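Local coordinates for beta-glucoside phosphorylase BglX (Unidentified, PDB 5VQD), which probably catalyses the reversible phosphorolysis of beta-glucosides, releasing a phosphorylated sugar, as a member of glycoside hydrolase family 3, at residues Asn282-Thr287 and Ala348-Met353. Numbering follows the deposited sequence.
Sequences NGLICT and ARILGM
At the N-terminal end of the barrel strands in the TIM-barrel-like domain of this family 3 enzyme, R349 of helix 340-356 reaches the loop residue N282, two positions before strand 284-289 begins. The axes of strand 284-287 and helix 348-353 come within 8.9 Å, at 110° between their directions. The R349 chain, extended from CG to NE, presents the guanidinium side-on: NE donates to the backbone O of N282 (3.0 Å, 165° at the hydrogen), an acceptor lying in the guanidinium plane, while NH2 donates to N282 OD1 (2.9 Å) along a more bent path. Amide and guanidinium planes are steeply inclined to each other. N282 ND2 is turned to the backbone oxygens of I5 and K9, fixing the amide's orientation. Next to these bonds, L284 CD2 lies over the helix backbone, 3.8 Å from R349 CB and equally near I350 CG1; CG anti to the L284 backbone N (chi1 -163°) carries it there. M353 CG packs 4.2 Å from L284 CB. Without the guanidinium, as with an alanine here, N282 O and OD1 would probably lose these donors, and G283 O the CD packed against it. Two bonds to separate oxygens of one residue restrict guanidinium rotation, tying the helix to the loop entering the strand.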
ATOM      1  N   ASN A 282      -5.398   5.757 -20.955  1.00 13.03           N
ATOM      2  CA  ASN A 282      -5.712   4.718 -21.922  1.00 13.44           C
ATOM      3  C   ASN A 282      -5.445   3.318 -21.390  1.00 11.76           C
ATOM      4  O   ASN A 282      -5.671   2.342 -22.115  1.00 10.82           O
ATOM      5  CB  ASN A 282      -4.909   4.955 -23.210  1.00 12.18           C
ATOM      6  CG  ASN A 282      -5.281   3.998 -24.320  1.00 12.55           C
ATOM      7  OD1 ASN A 282      -6.424   3.966 -24.774  1.00 14.05           O
ATOM      8  ND2 ASN A 282      -4.309   3.218 -24.774  1.00 13.00           N
ATOM      9  N   GLY A 283      -4.994   3.188 -20.145  1.00 12.30           N
ATOM     10  CA  GLY A 283      -4.681   1.899 -19.567  1.00 11.75           C
ATOM     11  C   GLY A 283      -5.894   1.212 -18.971  1.00 10.04           C
ATOM     12  O   GLY A 283      -7.044   1.600 -19.185  1.00 13.06           O
ATOM     13  N   LEU A 284      -5.613   0.170 -18.195  1.00 10.68           N
ATOM     14  CA  LEU A 284      -6.646  -0.675 -17.610  1.00 11.86           C
ATOM     15  C   LEU A 284      -7.132  -0.069 -16.298  1.00 12.71           C
ATOM     16  O   LEU A 284      -6.327   0.221 -15.406  1.00 10.76           O
ATOM     17  CB  LEU A 284      -6.092  -2.084 -17.380  1.00 11.24           C
ATOM     18  CG  LEU A 284      -7.035  -3.273 -17.142  1.00 11.00           C
ATOM     19  CD1 LEU A 284      -7.708  -3.204 -15.779  1.00 13.65           C
ATOM     20  CD2 LEU A 284      -8.071  -3.383 -18.249  1.00 11.68           C
ATOM     21  N   ILE A 285      -8.446   0.123 -16.186  1.00  9.65           N
ATOM     22  CA  ILE A 285      -9.073   0.575 -14.947  1.00 10.98           C
ATOM     23  C   ILE A 285      -9.698  -0.629 -14.257  1.00 11.46           C
ATOM     24  O   ILE A 285     -10.450  -1.393 -14.876  1.00 10.47           O
ATOM     25  CB  ILE A 285     -10.132   1.661 -15.208  1.00 11.59           C
ATOM     26  CG1 ILE A 285      -9.501   2.889 -15.872  1.00  9.28           C
ATOM     27  CG2 ILE A 285     -10.808   2.063 -13.895  1.00 10.22           C
ATOM     28  CD1 ILE A 285     -10.504   3.946 -16.311  1.00 12.49           C
ATOM     29  N   CYS A 286      -9.390  -0.799 -12.976  1.00  9.84           N
ATOM     30  CA  CYS A 286     -10.048  -1.789 -12.142  1.00 10.57           C
ATOM     31  C   CYS A 286     -10.563  -1.102 -10.888  1.00  9.25           C
ATOM     32  O   CYS A 286     -10.035  -0.070 -10.466  1.00 10.41           O
ATOM     33  CB  CYS A 286      -9.102  -2.938 -11.760  1.00 10.83           C
ATOM     34  SG  CYS A 286      -7.761  -2.457 -10.644  1.00 16.30           S
ATOM     35  N   THR A 287     -11.613  -1.668 -10.304  1.00 10.39           N
ATOM     36  CA  THR A 287     -12.116  -1.150  -9.046  1.00  9.13           C
ATOM     37  C   THR A 287     -11.242  -1.640  -7.899  1.00 10.04           C
ATOM     38  O   THR A 287     -10.513  -2.629  -8.016  1.00 10.28           O
ATOM     39  CB  THR A 287     -13.561  -1.593  -8.804  1.00 11.74           C
ATOM     40  OG1 THR A 287     -13.595  -2.995  -8.510  1.00 10.59           O
ATOM     41  CG2 THR A 287     -14.431  -1.314 -10.024  1.00 11.34           C
ATOM     42  N   ALA A 348     -11.491  -5.990 -24.347  1.00 11.38           N
ATOM     43  CA  ALA A 348     -10.393  -5.636 -25.242  1.00 14.13           C
ATOM     44  C   ALA A 348      -9.203  -5.104 -24.453  1.00 11.50           C
ATOM     45  O   ALA A 348      -8.056  -5.500 -24.691  1.00 12.13           O
ATOM     46  CB  ALA A 348     -10.865  -4.611 -26.274  1.00 13.80           C
ATOM     47  N   ARG A 349      -9.458  -4.209 -23.495  1.00 11.92           N
ATOM     48  CA  ARG A 349      -8.372  -3.676 -22.679  1.00 11.53           C
ATOM     49  C   ARG A 349      -7.783  -4.741 -21.759  1.00 10.83           C
ATOM     50  O   ARG A 349      -6.579  -4.719 -21.484  1.00 11.33           O
ATOM     51  CB  ARG A 349      -8.862  -2.481 -21.862  1.00 11.60           C
ATOM     52  CG  ARG A 349      -8.817  -1.154 -22.607  1.00 11.84           C
ATOM     53  CD  ARG A 349      -8.827   0.023 -21.637  1.00 12.16           C
ATOM     54  NE  ARG A 349      -8.456   1.279 -22.286  1.00 11.04           N
ATOM     55  CZ  ARG A 349      -9.313   2.146 -22.821  1.00 12.83           C
ATOM     56  NH1 ARG A 349     -10.616   1.913 -22.794  1.00 11.50           N
ATOM     57  NH2 ARG A 349      -8.861   3.256 -23.387  1.00 11.43           N
ATOM     58  N   ILE A 350      -8.607  -5.671 -21.274  1.00 10.15           N
ATOM     59  CA  ILE A 350      -8.100  -6.758 -20.440  1.00 10.85           C
ATOM     60  C   ILE A 350      -7.212  -7.685 -21.262  1.00 12.77           C
ATOM     61  O   ILE A 350      -6.095  -8.026 -20.855  1.00 10.31           O
ATOM     62  CB  ILE A 350      -9.270  -7.526 -19.799  1.00 10.41           C
ATOM     63  CG1 ILE A 350     -10.053  -6.610 -18.858  1.00 12.95           C
ATOM     64  CG2 ILE A 350      -8.767  -8.751 -19.039  1.00  9.46           C
ATOM     65  CD1 ILE A 350     -11.416  -7.144 -18.492  1.00 13.05           C
ATOM     66  N   LEU A 351      -7.702  -8.114 -22.427  1.00 11.61           N
ATOM     67  CA  LEU A 351      -6.911  -8.982 -23.290  1.00 11.74           C
ATOM     68  C   LEU A 351      -5.658  -8.279 -23.794  1.00 12.04           C
ATOM     69  O   LEU A 351      -4.635  -8.932 -24.028  1.00 12.09           O
ATOM     70  CB  LEU A 351      -7.757  -9.460 -24.472  1.00 12.16           C
ATOM     71  CG  LEU A 351      -8.983 -10.313 -24.145  1.00 12.97           C
ATOM     72  CD1 LEU A 351      -9.796 -10.577 -25.406  1.00 12.54           C
ATOM     73  CD2 LEU A 351      -8.574 -11.624 -23.495  1.00 14.05           C
ATOM     74  N   GLY A 352      -5.720  -6.959 -23.976  1.00 11.23           N
ATOM     75  CA  GLY A 352      -4.561  -6.234 -24.469  1.00 10.58           C
ATOM     76  C   GLY A 352      -3.412  -6.222 -23.479  1.00 12.60           C
ATOM     77  O   GLY A 352      -2.242  -6.278 -23.869  1.00 10.63           O
ATOM     78  N   MET A 353      -3.726  -6.135 -22.185  1.00 11.07           N
ATOM     79  CA  MET A 353      -2.682  -6.212 -21.174  1.00 12.60           C
ATOM     80  C   MET A 353      -2.101  -7.616 -21.087  1.00 13.44           C
ATOM     81  O   MET A 353      -0.908  -7.778 -20.810  1.00 13.81           O
ATOM     82  CB  MET A 353      -3.231  -5.772 -19.816  1.00 12.22           C
ATOM     83  CG  MET A 353      -3.309  -4.264 -19.657  1.00 10.87           C
ATOM     84  SD  MET A 353      -1.667  -3.526 -19.651  1.00 11.24           S
ATOM     85  CE  MET A 353      -2.040  -1.802 -19.962  1.00 12.55           C
TER